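Local atomic coordinates of beta-lactamase (Burkholderia cenocepacia, PDB entry 5E2G), a protein that probably hydrolyses beta-lactams to substituted beta-amino acids, as a class C member of the family that joins serine beta-lactamases and D-alanine carboxypeptidases. Residues A[270-273]-A[279-282]; A[144-149]-A[263-268]. All blocks are in the same frame, centred on the assembly; numbering follows the deposited sequence.

Interaction 1: residues A[270-273]-A[279-282]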
ATOM      1  N   GLU A 270       1.305  -3.535   7.617  1.00 13.57           N
ATOM      2  CA  GLU A 270       0.956  -3.490   9.029  1.00 12.78           C
ATOM      3  C   GLU A 270       0.241  -4.787   9.378  1.00 15.03           C
ATOM      4  O   GLU A 270      -0.531  -5.305   8.567  1.00 14.89           O
ATOM      5  CB  GLU A 270       0.082  -2.257   9.317  1.00 16.11           C
ATOM      6  CG  GLU A 270       0.699  -0.957   8.767  1.00 15.40           C
ATOM      7  CD  GLU A 270      -0.332   0.104   8.396  1.00 22.92           C
ATOM      8  OE1 GLU A 270      -1.546  -0.153   8.554  1.00 30.63           O
ATOM      9  OE2 GLU A 270       0.075   1.199   7.949  1.00 21.32           O
ATOM     10  N   GLN A 271       0.513  -5.340  10.560  1.00 12.49           N
ATOM     11  CA  GLN A 271       0.033  -6.686  10.838  1.00 12.00           C
ATOM     12  C   GLN A 271      -0.382  -6.840  12.290  1.00 15.29           C
ATOM     13  O   GLN A 271      -0.073  -6.006  13.150  1.00 14.22           O
ATOM     14  CB  GLN A 271       1.088  -7.739  10.485  1.00 12.91           C
ATOM     15  CG  GLN A 271       2.146  -7.890  11.527  1.00 13.64           C
ATOM     16  CD  GLN A 271       3.211  -8.895  11.157  1.00 14.77           C
ATOM     17  OE1 GLN A 271       3.905  -9.410  12.029  1.00 17.55           O
ATOM     18  NE2 GLN A 271       3.357  -9.176   9.878  1.00 12.02           N
ATOM     19  N   TYR A 272      -1.108  -7.929  12.541  1.00 13.84           N
ATOM     20  CA  TYR A 272      -1.658  -8.273  13.844  1.00 13.85           C
ATOM     21  C   TYR A 272      -1.606  -9.785  13.971  1.00 16.22           C
ATOM     22  O   TYR A 272      -1.698 -10.486  12.956  1.00 20.83           O
ATOM     23  CB  TYR A 272      -3.104  -7.766  13.997  1.00 15.75           C
ATOM     24  CG  TYR A 272      -3.256  -6.303  13.659  1.00 15.22           C
ATOM     25  CD1 TYR A 272      -3.135  -5.329  14.638  1.00 14.70           C
ATOM     26  CD2 TYR A 272      -3.480  -5.895  12.352  1.00 15.83           C
ATOM     27  CE1 TYR A 272      -3.243  -3.989  14.333  1.00 14.96           C
ATOM     28  CE2 TYR A 272      -3.587  -4.552  12.031  1.00 17.90           C
ATOM     29  CZ  TYR A 272      -3.474  -3.603  13.025  1.00 16.76           C
ATOM     30  OH  TYR A 272      -3.578  -2.270  12.712  1.00 16.17           O
ATOM     31  N   PRO A 273      -1.456 -10.322  15.183  1.00 17.04           N
ATOM     32  CA  PRO A 273      -1.527 -11.777  15.342  1.00 17.39           C
ATOM     33  C   PRO A 273      -2.855 -12.303  14.831  1.00 18.95           C
ATOM     34  O   PRO A 273      -3.894 -11.663  14.987  1.00 20.73           O
ATOM     35  CB  PRO A 273      -1.382 -11.988  16.854  1.00 17.33           C
ATOM     36  CG  PRO A 273      -0.920 -10.713  17.399  1.00 16.82           C
ATOM     37  CD  PRO A 273      -1.314  -9.622  16.471  1.00 15.08           C
ATOM     38  N   PRO A 279     -11.968  -5.362  17.460  1.00 24.24           N
ATOM     39  CA  PRO A 279     -11.441  -4.158  18.124  1.00 21.14           C
ATOM     40  C   PRO A 279      -9.958  -3.947  17.883  1.00 20.97           C
ATOM     41  O   PRO A 279      -9.500  -2.801  17.853  1.00 22.84           O
ATOM     42  CB  PRO A 279     -11.747  -4.409  19.606  1.00 20.21           C
ATOM     43  CG  PRO A 279     -12.876  -5.370  19.608  1.00 20.12           C
ATOM     44  CD  PRO A 279     -12.682  -6.238  18.413  1.00 21.56           C
ATOM     45  N   THR A 280      -9.192  -5.022  17.690  1.00 20.76           N
ATOM     46  CA  THR A 280      -7.774  -4.858  17.400  1.00 21.02           C
ATOM     47  C   THR A 280      -7.571  -4.151  16.070  1.00 20.04           C
ATOM     48  O   THR A 280      -6.739  -3.241  15.962  1.00 18.66           O
ATOM     49  CB  THR A 280      -7.072  -6.211  17.397  1.00 17.24           C
ATOM     50  OG1 THR A 280      -7.080  -6.745  18.718  1.00 18.16           O
ATOM     51  CG2 THR A 280      -5.651  -6.044  16.963  1.00 17.50           C
ATOM     52  N   LEU A 281      -8.340  -4.540  15.053  1.00 21.64           N
ATOM     53  CA  LEU A 281      -8.207  -3.927  13.736  1.00 18.48           C
ATOM     54  C   LEU A 281      -8.747  -2.512  13.730  1.00 18.55           C
ATOM     55  O   LEU A 281      -8.151  -1.618  13.123  1.00 19.08           O
ATOM     56  CB  LEU A 281      -8.938  -4.764  12.692  1.00 17.76           C
ATOM     57  CG  LEU A 281      -8.445  -6.199  12.553  1.00 18.11           C
ATOM     58  CD1 LEU A 281      -9.319  -6.938  11.569  1.00 17.15           C
ATOM     59  CD2 LEU A 281      -6.990  -6.223  12.102  1.00 16.08           C
ATOM     60  N   LEU A 282      -9.883  -2.292  14.393  1.00 20.10           N
ATOM     61  CA  LEU A 282     -10.438  -0.949  14.458  1.00 20.52           C
ATOM     62  C   LEU A 282      -9.451   0.008  15.114  1.00 22.17           C
ATOM     63  O   LEU A 282      -9.213   1.107  14.606  1.00 27.43           O
ATOM     64  CB  LEU A 282     -11.775  -0.963  15.209  1.00 18.48           C
ATOM     65  CG  LEU A 282     -12.847  -1.928  14.686  1.00 20.71           C
ATOM     66  CD1 LEU A 282     -14.030  -2.000  15.617  1.00 18.22           C
ATOM     67  CD2 LEU A 282     -13.307  -1.542  13.300  1.00 25.38           C
TER
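Tyr-272 packs against the helical residues Thr-280 and Leu-281 through the CD1 and CD2 carbons of its ring, and the contact is built almost wholly from carbon atoms. The tight part has two points. Thr-280 CG2 lies 3.5 Å from CD1 of Tyr-272, while Leu-281 CD2 lies 3.5 Å from CD2 of the same ring. Both methyls stand on the same side of the ring, one against each delta carbon. Their approach is oblique to the ring, so the evidence supports close apolar packing without a stack. A second measure agrees for the leucine: Leu-281 CD2 sits nearest CD2 of the tyrosine, with Tyr-272 CE2 slightly farther at 3.8 Å.

Torsions explain how the methyl of Thr-280 is presented. CG2 stands anti to the backbone N, with OG1 anti to the carbonyl carbon (chi1 -67°). The methyl is thereby directed at the tyrosine, while Thr-280 OG1 remains 5.9 Å from Tyr-272 CD1.

Within the beta-lactamase fold, strand 270-273 belongs to the large antiparallel sheet, between strands 263-265 and 309-316, and the tyrosine reaches from it to the short helix 278-284. Leu-281 extends the packing inward: it also touches Trp-310 on the adjoining strand and Val-348 and Tyr-352 on helix 344-357, which agrees with its burial.

The looser side is the outer side of Thr-280, a partly exposed residue whose OG1 is turned from the ring while its methyl stays in the tight part. The tyrosine and threonine side chains run antiparallel, passing alongside one another, and Tyr-272 CE1 approaches Thr-280 O at 3.9 Å, a van der Waals contact at most. Next along the strand, the exposed Pro-273 packs no side chain against the helical segment.

Interaction 2: residues A[144-149]-A[263-268]; sequences THRKYS and LTQDLI
Arg-146, Gln-265 and Leu-263 supply the buried surface of this contact, with the arginine contributing the most. Its chain runs extended from CG to NE, with CG anti to the backbone N, and so carries the guanidinium from one strand to the side chains of the other. There it grips a single oxygen with two nitrogens, side-on. Arg-146 NE donates to Gln-265 OE1 at 2.7 Å with an N-H...O angle of 157°, on a lone pair in the carbonyl plane. Arg-146 NH2 reaches the same Gln-265 OE1 at 3.0 Å, more bent at hydrogen but close to the line of the C=O bond. The guanidinium and amide planes differ by 12°, so the two flat groups meet nearly coplanar, edge against edge.

Leu-263 lies over one guanidinium face. Leu-263 CD2 is 3.6 Å from Arg-146 NE and Leu-263 CD1, offset toward the rim, is 3.8 Å from Arg-146 NH2, both methyls on the same side of the plane.

Tyr-148, two residues beyond the arginine, fits the second element of a class C active site, a Tyr-Ser-Asn form of the (S/Y)xN motif. Its hydroxyl is hydrogen-bonded to Lys-313, and its side chain touches Ser-62 and Lys-65 of the SxxK pattern. Arg-146 thus joins the approach to this probable catalytic region to strand 263-265.

Gln-265 is held from its other end too. A bend at chi2 (63°) brings the amide round, and its rotation about CG-CD directs Gln-265 NE2 to Asp-266 O at 3.0 Å and to Ile-268 O at 3.2 Å. Both oxygens lie in the amide plane, although the donor sits above each backbone carbonyl plane, steeply so for Ile-268. Together with the arginine grip, these bonds would restrain the amide, while His-110 touches both partners of the polar pair.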
ATOM      1  N   THR A 144      11.933   6.074  16.920  1.00 18.33           N
ATOM      2  CA  THR A 144      11.270   6.075  18.220  1.00 19.15           C
ATOM      3  C   THR A 144       9.794   6.431  18.166  1.00 20.74           C
ATOM      4  O   THR A 144       9.082   6.163  19.142  1.00 23.09           O
ATOM      5  CB  THR A 144      11.940   7.063  19.196  1.00 18.72           C
ATOM      6  OG1 THR A 144      11.782   8.398  18.709  1.00 20.97           O
ATOM      7  CG2 THR A 144      13.406   6.765  19.377  1.00 18.51           C
ATOM      8  N   HIS A 145       9.319   7.056  17.093  1.00 18.07           N
ATOM      9  CA  HIS A 145       7.915   7.415  17.001  1.00 15.83           C
ATOM     10  C   HIS A 145       7.409   7.141  15.600  1.00 17.86           C
ATOM     11  O   HIS A 145       8.096   7.424  14.618  1.00 21.47           O
ATOM     12  CB  HIS A 145       7.688   8.883  17.369  1.00 17.32           C
ATOM     13  CG  HIS A 145       7.893   9.167  18.822  1.00 20.36           C
ATOM     14  ND1 HIS A 145       9.139   9.165  19.410  1.00 18.38           N
ATOM     15  CD2 HIS A 145       7.008   9.428  19.812  1.00 23.24           C
ATOM     16  CE1 HIS A 145       9.014   9.411  20.701  1.00 19.89           C
ATOM     17  NE2 HIS A 145       7.733   9.588  20.968  1.00 23.05           N
ATOM     18  N   ARG A 146       6.201   6.603  15.518  1.00 17.75           N
ATOM     19  CA  ARG A 146       5.572   6.284  14.246  1.00 15.53           C
ATOM     20  C   ARG A 146       4.633   7.420  13.870  1.00 17.63           C
ATOM     21  O   ARG A 146       3.714   7.749  14.627  1.00 17.87           O
ATOM     22  CB  ARG A 146       4.810   4.965  14.322  1.00 17.01           C
ATOM     23  CG  ARG A 146       4.180   4.549  13.001  1.00 17.65           C
ATOM     24  CD  ARG A 146       3.407   3.256  13.168  1.00 18.79           C
ATOM     25  NE  ARG A 146       2.787   2.784  11.937  1.00 19.29           N
ATOM     26  CZ  ARG A 146       1.652   3.256  11.429  1.00 19.69           C
ATOM     27  NH1 ARG A 146       1.000   4.243  12.029  1.00 17.36           N
ATOM     28  NH2 ARG A 146       1.173   2.741  10.303  1.00 18.99           N
ATOM     29  N   LYS A 147       4.852   8.001  12.697  1.00 19.34           N
ATOM     30  CA  LYS A 147       4.081   9.150  12.251  1.00 23.26           C
ATOM     31  C   LYS A 147       3.870   9.015  10.754  1.00 27.48           C
ATOM     32  O   LYS A 147       4.839   9.029   9.989  1.00 27.61           O
ATOM     33  CB  LYS A 147       4.804  10.454  12.595  1.00 25.22           C
ATOM     34  CG  LYS A 147       4.151  11.704  12.050  1.00 27.42           C
ATOM     35  CD  LYS A 147       2.783  11.887  12.624  1.00 28.91           C
ATOM     36  CE  LYS A 147       2.144  13.122  12.048  1.00 35.37           C
ATOM     37  NZ  LYS A 147       2.915  14.326  12.452  1.00 43.68           N
ATOM     38  N   TYR A 148       2.610   8.877  10.346  1.00 33.84           N
ATOM     39  CA  TYR A 148       2.278   8.644   8.947  1.00 39.02           C
ATOM     40  C   TYR A 148       2.664   9.840   8.085  1.00 37.73           C
ATOM     41  O   TYR A 148       2.346  10.982   8.418  1.00 38.36           O
ATOM     42  CB  TYR A 148       0.789   8.355   8.815  1.00 49.96           C
ATOM     43  CG  TYR A 148       0.499   7.424   7.678  1.00 62.01           C
ATOM     44  CD1 TYR A 148       0.878   6.090   7.751  1.00 64.76           C
ATOM     45  CD2 TYR A 148      -0.128   7.876   6.517  1.00 67.89           C
ATOM     46  CE1 TYR A 148       0.639   5.225   6.712  1.00 67.56           C
ATOM     47  CE2 TYR A 148      -0.378   7.012   5.467  1.00 71.10           C
ATOM     48  CZ  TYR A 148       0.009   5.685   5.576  1.00 69.60           C
ATOM     49  OH  TYR A 148      -0.226   4.807   4.554  1.00 66.36           O
ATOM     50  N   SER A 149       3.340   9.573   6.964  1.00 40.47           N
ATOM     51  CA  SER A 149       3.954  10.636   6.168  1.00 43.02           C
ATOM     52  C   SER A 149       4.355  10.166   4.769  1.00 46.04           C
ATOM     53  O   SER A 149       4.969   9.102   4.611  1.00 46.80           O
ATOM     54  CB  SER A 149       5.179  11.197   6.907  1.00 39.29           C
ATOM     55  OG  SER A 149       6.011  11.955   6.048  1.00 35.41           O
ATOM     56  N   LEU A 263      -0.768  -1.912  16.841  1.00 13.93           N
ATOM     57  CA  LEU A 263      -0.324  -2.202  15.495  1.00 12.85           C
ATOM     58  C   LEU A 263       1.118  -2.676  15.518  1.00 15.50           C
ATOM     59  O   LEU A 263       1.917  -2.237  16.346  1.00 19.66           O
ATOM     60  CB  LEU A 263      -0.474  -0.933  14.651  1.00 15.91           C
ATOM     61  CG  LEU A 263       0.069  -0.726  13.251  1.00 16.80           C
ATOM     62  CD1 LEU A 263      -0.785   0.340  12.586  1.00 18.50           C
ATOM     63  CD2 LEU A 263       1.510  -0.285  13.300  1.00 15.94           C
ATOM     64  N   THR A 264       1.445  -3.584  14.606  1.00 12.62           N
ATOM     65  CA  THR A 264       2.826  -3.962  14.351  1.00 14.39           C
ATOM     66  C   THR A 264       3.194  -3.489  12.951  1.00 14.15           C
ATOM     67  O   THR A 264       2.461  -3.742  11.991  1.00 12.82           O
ATOM     68  CB  THR A 264       3.029  -5.469  14.503  1.00 15.17           C
ATOM     69  OG1 THR A 264       2.709  -5.840  15.843  1.00 15.60           O
ATOM     70  CG2 THR A 264       4.472  -5.857  14.212  1.00 14.45           C
ATOM     71  N   GLN A 265       4.307  -2.774  12.849  1.00 11.52           N
ATOM     72  CA  GLN A 265       4.740  -2.140  11.611  1.00 13.39           C
ATOM     73  C   GLN A 265       5.796  -3.001  10.933  1.00 12.43           C
ATOM     74  O   GLN A 265       6.874  -3.222  11.499  1.00 11.78           O
ATOM     75  CB  GLN A 265       5.292  -0.742  11.892  1.00 12.25           C
ATOM     76  CG  GLN A 265       5.728   0.002  10.656  1.00 14.04           C
ATOM     77  CD  GLN A 265       4.577   0.264   9.710  1.00 12.34           C
ATOM     78  OE1 GLN A 265       3.640   0.983  10.052  1.00 14.58           O
ATOM     79  NE2 GLN A 265       4.638  -0.318   8.513  1.00 12.45           N
ATOM     80  N   ASP A 266       5.473  -3.508   9.740  1.00 13.21           N
ATOM     81  CA  ASP A 266       6.430  -4.223   8.904  1.00 14.37           C
ATOM     82  C   ASP A 266       7.087  -3.207   7.967  1.00 14.70           C
ATOM     83  O   ASP A 266       7.121  -2.014   8.278  1.00 13.61           O
ATOM     84  CB  ASP A 266       5.742  -5.362   8.146  1.00 13.40           C
ATOM     85  CG  ASP A 266       4.978  -6.314   9.057  1.00 15.53           C
ATOM     86  OD1 ASP A 266       5.160  -6.258  10.293  1.00 13.91           O
ATOM     87  OD2 ASP A 266       4.190  -7.137   8.529  1.00 15.28           O
ATOM     88  N   LEU A 267       7.611  -3.641   6.821  1.00 11.81           N
ATOM     89  CA  LEU A 267       8.059  -2.671   5.828  1.00 11.22           C
ATOM     90  C   LEU A 267       6.816  -2.231   5.076  1.00 11.18           C
ATOM     91  O   LEU A 267       6.345  -2.922   4.169  1.00 14.35           O
ATOM     92  CB  LEU A 267       9.112  -3.257   4.897  1.00 16.05           C
ATOM     93  CG  LEU A 267       9.914  -2.183   4.152  1.00 13.56           C
ATOM     94  CD1 LEU A 267      10.722  -1.327   5.128  1.00 13.87           C
ATOM     95  CD2 LEU A 267      10.835  -2.789   3.102  1.00 11.96           C
ATOM     96  N   ILE A 268       6.267  -1.094   5.497  1.00 11.20           N
ATOM     97  CA  ILE A 268       5.031  -0.501   4.995  1.00 13.99           C
ATOM     98  C   ILE A 268       3.808  -1.316   5.409  1.00 12.13           C
ATOM     99  O   ILE A 268       2.844  -0.748   5.927  1.00 13.86           O
ATOM    100  CB  ILE A 268       5.068  -0.289   3.471  1.00 14.96           C
ATOM    101  CG1 ILE A 268       6.151   0.736   3.114  1.00 12.85           C
ATOM    102  CG2 ILE A 268       3.698   0.178   2.969  1.00 16.86           C
ATOM    103  CD1 ILE A 268       5.938   2.097   3.769  1.00 15.31           C
TER

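From the N terminus, interaction 2 comes first: segment 144-149, which carries the edge strand 145-146 of the large sheet, is separated by 113 residues, over half of them in helices and strands, from 263-268, which closes the loop. Interaction 1 then opens at 270 and closes after only five intervening residues, a short hop from strand to helix. The two loops neither nest nor cross; they follow in series. Strands 263-265 and 270-273 are sheet neighbours, and Gln-271 N lies 2.9 Å from Thr-264 O, a probable hydrogen bond. A salt bridge from Glu-270 OE2 to Arg-146 NH2 (3.0 Å) ties all this to the edge strand segment.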